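Local coordinates for protein Vpx (PDB 4CC9) that redirects the host CUL4A-DDB1 ubiquitin ligase, through DCAF-1, to degrade the restriction factor SAMHD1, and takes part in nuclear import of the viral pre-integration complex, at residues R41-H46 with E50-V55; R57-Y62 with Y76-L81. All blocks are in the same frame, centred on the assembly; numbering follows the deposited sequence.

From the N terminus, helix 25-43 ends near the zinc ion, and a short turn leads into helix 49-66. Interaction 1 (41-46 with 50-55) closes that turn, with three residues between its segments. Helix 49-66 runs on, and the chain then turns back into helix 71-91. Interaction 2 (57-62 with 76-81) closes this second, longer loop, with thirteen residues between its segments. The two contacts follow one another along the chain and neither encloses the other. They share helix 49-66, and their centres lie about 13 Å apart. They meet where Ile52 and Val55 pack against Tyr78, between helices 49-66 and 71-91; Tyr78 OH reaches helix 25-43 through its bond to Asn40.

Interaction 1: residues R41-H46 with E50-V55; sequences RAAVNH and ELIFQV. With ZN (zinc ion), chain F.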
loop_
_atom_site.group_PDB
_atom_site.type_symbol
_atom_site.label_atom_id
_atom_site.label_comp_id
_atom_site.label_asym_id
_atom_site.label_seq_id
_atom_site.Cartn_x
_atom_site.Cartn_y
_atom_site.Cartn_z
ATOM N N ARG B 41 9.647 -13.985 -15.011
ATOM C CA ARG B 41 8.645 -14.991 -15.343
ATOM C C ARG B 41 7.229 -14.533 -15.009
ATOM O O ARG B 41 6.283 -14.849 -15.734
ATOM C CB ARG B 41 8.951 -16.307 -14.634
ATOM C CG ARG B 41 10.238 -16.959 -15.123
ATOM C CD ARG B 41 10.331 -18.411 -14.696
ATOM N NE ARG B 41 11.722 -18.790 -14.479
ATOM C CZ ARG B 41 12.299 -18.839 -13.281
ATOM N NH1 ARG B 41 11.594 -18.553 -12.194
ATOM N NH2 ARG B 41 13.576 -19.182 -13.167
ATOM N N ALA B 42 7.082 -13.778 -13.924
ATOM C CA ALA B 42 5.763 -13.265 -13.550
ATOM C C ALA B 42 5.315 -12.138 -14.478
ATOM O O ALA B 42 4.160 -12.114 -14.936
ATOM C CB ALA B 42 5.763 -12.795 -12.108
ATOM N N ALA B 43 6.236 -11.219 -14.770
ATOM C CA ALA B 43 5.893 -10.009 -15.521
ATOM C C ALA B 43 5.472 -10.258 -16.966
ATOM O O ALA B 43 4.739 -9.448 -17.533
ATOM C CB ALA B 43 7.031 -9.007 -15.477
ATOM N N VAL B 44 5.933 -11.354 -17.569
ATOM C CA VAL B 44 5.556 -11.631 -18.959
ATOM C C VAL B 44 4.080 -12.026 -19.088
ATOM O O VAL B 44 3.550 -12.053 -20.188
ATOM C CB VAL B 44 6.475 -12.677 -19.668
ATOM C CG1 VAL B 44 7.849 -12.088 -19.975
ATOM C CG2 VAL B 44 6.611 -13.957 -18.844
ATOM N N ASN B 45 3.415 -12.308 -17.970
ATOM C CA ASN B 45 1.971 -12.557 -17.991
ATOM C C ASN B 45 1.128 -11.295 -17.787
ATOM O O ASN B 45 -0.097 -11.372 -17.742
ATOM C CB ASN B 45 1.580 -13.582 -16.922
ATOM C CG ASN B 45 2.265 -14.922 -17.116
ATOM O OD1 ASN B 45 2.583 -15.311 -18.237
ATOM N ND2 ASN B 45 2.488 -15.640 -16.017
ATOM N N HIS B 46 1.774 -10.138 -17.655
ATOM C CA HIS B 46 1.055 -8.893 -17.375
ATOM C C HIS B 46 1.523 -7.750 -18.262
ATOM O O HIS B 46 0.731 -6.903 -18.662
ATOM C CB HIS B 46 1.240 -8.472 -15.911
ATOM C CG HIS B 46 0.696 -9.456 -14.925
ATOM N ND1 HIS B 46 -0.610 -9.416 -14.473
ATOM C CD2 HIS B 46 1.281 -10.501 -14.298
ATOM C CE1 HIS B 46 -0.804 -10.398 -13.613
ATOM N NE2 HIS B 46 0.324 -11.072 -13.489
ATOM N N GLU B 50 8.176 -7.140 -24.937
ATOM C CA GLU B 50 9.242 -6.325 -25.496
ATOM C C GLU B 50 9.597 -5.151 -24.592
ATOM O O GLU B 50 10.661 -4.544 -24.736
ATOM C CB GLU B 50 8.930 -5.901 -26.934
ATOM C CG GLU B 50 9.013 -7.070 -27.931
ATOM C CD GLU B 50 10.351 -7.827 -27.880
ATOM O OE1 GLU B 50 11.419 -7.174 -27.944
ATOM O OE2 GLU B 50 10.338 -9.080 -27.778
ATOM N N LEU B 51 8.723 -4.853 -23.640
ATOM C CA LEU B 51 8.989 -3.789 -22.675
ATOM C C LEU B 51 10.044 -4.288 -21.676
ATOM O O LEU B 51 11.014 -3.587 -21.351
ATOM C CB LEU B 51 7.684 -3.386 -21.979
ATOM C CG LEU B 51 7.642 -2.236 -20.965
ATOM C CD1 LEU B 51 7.974 -2.717 -19.563
ATOM C CD2 LEU B 51 8.560 -1.093 -21.362
ATOM N N ILE B 52 9.847 -5.519 -21.219
ATOM C CA ILE B 52 10.788 -6.180 -20.333
ATOM C C ILE B 52 12.174 -6.251 -20.972
ATOM O O ILE B 52 13.153 -5.765 -20.390
ATOM C CB ILE B 52 10.296 -7.593 -19.991
ATOM C CG1 ILE B 52 9.000 -7.497 -19.181
ATOM C CG2 ILE B 52 11.387 -8.396 -19.261
ATOM C CD1 ILE B 52 8.383 -8.832 -18.840
ATOM N N PHE B 53 12.255 -6.837 -22.168
ATOM C CA PHE B 53 13.523 -6.906 -22.895
ATOM C C PHE B 53 14.192 -5.545 -23.041
ATOM O O PHE B 53 15.398 -5.418 -22.833
ATOM C CB PHE B 53 13.339 -7.565 -24.262
ATOM C CG PHE B 53 13.477 -9.065 -24.226
ATOM C CD1 PHE B 53 12.425 -9.861 -23.799
ATOM C CD2 PHE B 53 14.674 -9.678 -24.591
ATOM C CE1 PHE B 53 12.555 -11.250 -23.754
ATOM C CE2 PHE B 53 14.804 -11.065 -24.546
ATOM C CZ PHE B 53 13.743 -11.850 -24.128
ATOM N N GLN B 54 13.403 -4.519 -23.345
ATOM C CA GLN B 54 13.962 -3.188 -23.554
ATOM C C GLN B 54 14.534 -2.549 -22.274
ATOM O O GLN B 54 15.612 -1.946 -22.298
ATOM C CB GLN B 54 12.922 -2.282 -24.197
ATOM C CG GLN B 54 13.515 -1.174 -25.025
ATOM N N VAL B 55 13.828 -2.693 -21.158
ATOM C CA VAL B 55 14.317 -2.119 -19.911
ATOM C C VAL B 55 15.549 -2.881 -19.423
ATOM O O VAL B 55 16.494 -2.287 -18.896
ATOM C CB VAL B 55 13.228 -2.092 -18.817
ATOM C CG1 VAL B 55 13.813 -1.594 -17.517
ATOM C CG2 VAL B 55 12.048 -1.208 -19.253
HETATM ZN ZN ZN F . -2.136 -8.317 -15.129
#
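The flat group here is the imidazole of His46, and the zinc ion and the carbonyl O of Ala42 both sit at its edges. ND1 binds the zinc at 2.0 Å, and the Ala42 oxygen lies in the ring plane. The ring of His89 meets that of His46 with the planes about 70° apart. Across the segments the contact is methyl against methyl. It is made by Ile52, which reaches over with its CD1 methyl. CD1 lies 3.6 Å from Ala43 CB and 3.5 Å from Val44 CG1. The Ile52 chain is extended to its tip, with chi2 at 177°, which carries CD1 to Ala43 and Val44. The side chains of Val44 and Ile52 cross at about a right angle. Within 41-46, His46 N donates to Ala43 O at 3.0 Å and Asn45 N to Ala42 O. Met86 of helix 71-91 touches both Ala43 and His46. The arrangement is the corner between the first two helices of the three-helix Vpr/Vpx fold, beside its zinc site. There the zinc joins His46 of the corner to His89 of helix 71-91 and to Cys94 and Cys96 in the segment that follows it.

Interaction 2: residues R57-Y62 with Y76-L81; sequences RRSWEY and YRYLCL
Tyr78 and Leu81, about one turn apart on helix 71-91, meet Ser59 of helix 49-66. Tyr76 opens the segment, and its OH hydrogen-bonds an acidic side chain of another protein chain. One face of its ring carries Cys80 SG, 3.6 Å above the plane and displaced toward the rim. Arg77 comes next and rests on Trp63. Its NH1 hydrogen-bonds Tyr73 OH, and NH2 forms a salt bridge with an acidic side chain of another protein chain.

Tyr78 makes the main contact, and its CA lies 6.1 Å from that of Ser59. The first torsion, 164°, places CG opposite the backbone N and sends the ring along helix 49-66. Ser59 OG then sits at the ring edge, near its plane, 3.9 Å from Tyr78 CD1. Tyr78 CB also packs on Ser59 CB at 4.1 Å. The hydroxyls have partners outside the contact: Ser59 OG bonds to Val55 O, one turn back in its own helix, and Tyr78 OH bonds to Asn40 OD1. Trp56 meets the Tyr78 ring edge-to-face.

Leu79 faces helix 25-43, touching Trp31, Thr35 and Ile39. Leu81 ends the segment, with CD1 4.1 Å from Ser59 OG. The short side chain of Ser59 is consistent with the close approach of the helices here. The contact joins helices 49-66 and 71-91 in the three-helix core of the Vpr/Vpx fold. Residues 76-79 also fall within a probable nuclear localization signal.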
loop_
_atom_site.group_PDB
_atom_site.type_symbol
_atom_site.label_atom_id
_atom_site.label_comp_id
_atom_site.label_asym_id
_atom_site.label_seq_id
_atom_site.Cartn_x
_atom_site.Cartn_y
_atom_site.Cartn_z
ATOM N N ARG B 57 17.878 -4.509 -21.349
ATOM C CA ARG B 57 19.017 -4.157 -22.197
ATOM C C ARG B 57 19.505 -2.727 -21.983
ATOM O O ARG B 57 20.713 -2.470 -22.008
ATOM C CB ARG B 57 18.664 -4.342 -23.667
ATOM C CG ARG B 57 18.215 -5.746 -24.042
ATOM C CD ARG B 57 17.664 -5.739 -25.474
ATOM N NE ARG B 57 18.210 -6.860 -26.205
ATOM C CZ ARG B 57 19.229 -6.775 -27.041
ATOM N NH1 ARG B 57 19.782 -5.603 -27.296
ATOM N NH2 ARG B 57 19.679 -7.866 -27.632
ATOM N N ARG B 58 18.579 -1.788 -21.783
ATOM C CA ARG B 58 19.002 -0.407 -21.561
ATOM C C ARG B 58 19.665 -0.234 -20.193
ATOM O O ARG B 58 20.687 0.434 -20.086
ATOM C CB ARG B 58 17.848 0.577 -21.776
ATOM C CG ARG B 58 17.316 0.530 -23.199
ATOM C CD ARG B 58 16.078 1.393 -23.381
ATOM N NE ARG B 58 16.429 2.806 -23.496
ATOM C CZ ARG B 58 16.052 3.746 -22.637
ATOM N NH1 ARG B 58 15.292 3.432 -21.597
ATOM N NH2 ARG B 58 16.429 5.004 -22.826
ATOM N N SER B 59 19.098 -0.862 -19.164
ATOM C CA SER B 59 19.702 -0.860 -17.838
ATOM C C SER B 59 21.123 -1.393 -17.919
ATOM O O SER B 59 22.035 -0.835 -17.311
ATOM C CB SER B 59 18.897 -1.739 -16.873
ATOM O OG SER B 59 17.622 -1.187 -16.603
ATOM N N TRP B 60 21.309 -2.478 -18.670
ATOM C CA TRP B 60 22.624 -3.113 -18.769
ATOM C C TRP B 60 23.613 -2.203 -19.503
ATOM O O TRP B 60 24.769 -2.068 -19.076
ATOM C CB TRP B 60 22.519 -4.478 -19.461
ATOM C CG TRP B 60 23.807 -5.220 -19.536
ATOM C CD1 TRP B 60 24.719 -5.177 -20.552
ATOM C CD2 TRP B 60 24.339 -6.134 -18.557
ATOM N NE1 TRP B 60 25.782 -6.001 -20.266
ATOM C CE2 TRP B 60 25.580 -6.596 -19.050
ATOM C CE3 TRP B 60 23.894 -6.594 -17.312
ATOM C CZ2 TRP B 60 26.378 -7.502 -18.340
ATOM C CZ3 TRP B 60 24.686 -7.497 -16.608
ATOM C CH2 TRP B 60 25.908 -7.943 -17.123
ATOM N N GLU B 61 23.172 -1.576 -20.593
ATOM C CA GLU B 61 24.071 -0.690 -21.341
ATOM C C GLU B 61 24.520 0.444 -20.446
ATOM O O GLU B 61 25.703 0.773 -20.393
ATOM C CB GLU B 61 23.394 -0.095 -22.571
ATOM C CG GLU B 61 22.998 -1.099 -23.634
ATOM N N TYR B 62 23.575 1.030 -19.715
ATOM C CA TYR B 62 23.905 2.195 -18.906
ATOM C C TYR B 62 24.800 1.889 -17.686
ATOM O O TYR B 62 25.898 2.433 -17.571
ATOM C CB TYR B 62 22.638 2.950 -18.492
ATOM C CG TYR B 62 22.943 4.190 -17.696
ATOM C CD1 TYR B 62 23.477 5.312 -18.311
ATOM C CD2 TYR B 62 22.725 4.233 -16.321
ATOM C CE1 TYR B 62 23.774 6.450 -17.586
ATOM C CE2 TYR B 62 23.022 5.366 -15.588
ATOM C CZ TYR B 62 23.547 6.470 -16.231
ATOM O OH TYR B 62 23.847 7.601 -15.517
ATOM N N TYR B 76 20.206 -4.965 -9.592
ATOM C CA TYR B 76 19.381 -4.361 -8.554
ATOM C C TYR B 76 18.637 -3.108 -9.040
ATOM O O TYR B 76 17.432 -2.954 -8.763
ATOM C CB TYR B 76 20.223 -4.057 -7.319
ATOM C CG TYR B 76 19.441 -3.429 -6.189
ATOM C CD1 TYR B 76 18.719 -4.210 -5.299
ATOM C CD2 TYR B 76 19.428 -2.048 -6.012
ATOM C CE1 TYR B 76 18.001 -3.629 -4.261
ATOM C CE2 TYR B 76 18.713 -1.460 -4.977
ATOM C CZ TYR B 76 18.007 -2.250 -4.104
ATOM O OH TYR B 76 17.302 -1.657 -3.077
ATOM N N ARG B 77 19.332 -2.213 -9.754
ATOM C CA ARG B 77 18.638 -1.055 -10.344
ATOM C C ARG B 77 17.539 -1.522 -11.303
ATOM O O ARG B 77 16.464 -0.922 -11.380
ATOM C CB ARG B 77 19.599 -0.102 -11.067
ATOM C CG ARG B 77 20.675 0.510 -10.156
ATOM C CD ARG B 77 20.061 1.325 -9.017
ATOM N NE ARG B 77 19.211 2.381 -9.552
ATOM C CZ ARG B 77 19.615 3.624 -9.816
ATOM N NH1 ARG B 77 20.873 3.991 -9.572
ATOM N NH2 ARG B 77 18.752 4.508 -10.327
ATOM N N TYR B 78 17.798 -2.608 -12.020
ATOM C CA TYR B 78 16.809 -3.116 -12.957
ATOM C C TYR B 78 15.577 -3.659 -12.213
ATOM O O TYR B 78 14.441 -3.376 -12.597
ATOM C CB TYR B 78 17.428 -4.192 -13.868
ATOM C CG TYR B 78 16.395 -5.033 -14.588
ATOM C CD1 TYR B 78 15.776 -4.567 -15.741
ATOM C CD2 TYR B 78 16.042 -6.293 -14.117
ATOM C CE1 TYR B 78 14.827 -5.337 -16.414
ATOM C CE2 TYR B 78 15.098 -7.068 -14.781
ATOM C CZ TYR B 78 14.495 -6.574 -15.927
ATOM O OH TYR B 78 13.562 -7.315 -16.594
ATOM N N LEU B 79 15.806 -4.446 -11.163
ATOM C CA LEU B 79 14.708 -5.013 -10.377
ATOM C C LEU B 79 13.799 -3.912 -9.827
ATOM O O LEU B 79 12.572 -4.018 -9.918
ATOM C CB LEU B 79 15.248 -5.889 -9.229
ATOM C CG LEU B 79 14.236 -6.529 -8.278
ATOM C CD1 LEU B 79 13.287 -7.443 -9.027
ATOM C CD2 LEU B 79 14.932 -7.300 -7.165
ATOM N N CYS B 80 14.388 -2.848 -9.280
ATOM C CA CYS B 80 13.575 -1.777 -8.698
ATOM C C CYS B 80 12.646 -1.142 -9.738
ATOM O O CYS B 80 11.492 -0.821 -9.432
ATOM C CB CYS B 80 14.446 -0.731 -7.983
ATOM S SG CYS B 80 15.313 -1.368 -6.471
ATOM N N LEU B 81 13.128 -0.998 -10.972
ATOM C CA LEU B 81 12.291 -0.456 -12.055
ATOM C C LEU B 81 11.131 -1.380 -12.422
ATOM O O LEU B 81 10.012 -0.910 -12.652
ATOM C CB LEU B 81 13.122 -0.178 -13.305
ATOM C CG LEU B 81 14.059 1.024 -13.226
ATOM C CD1 LEU B 81 14.997 1.025 -14.418
ATOM C CD2 LEU B 81 13.258 2.337 -13.156
#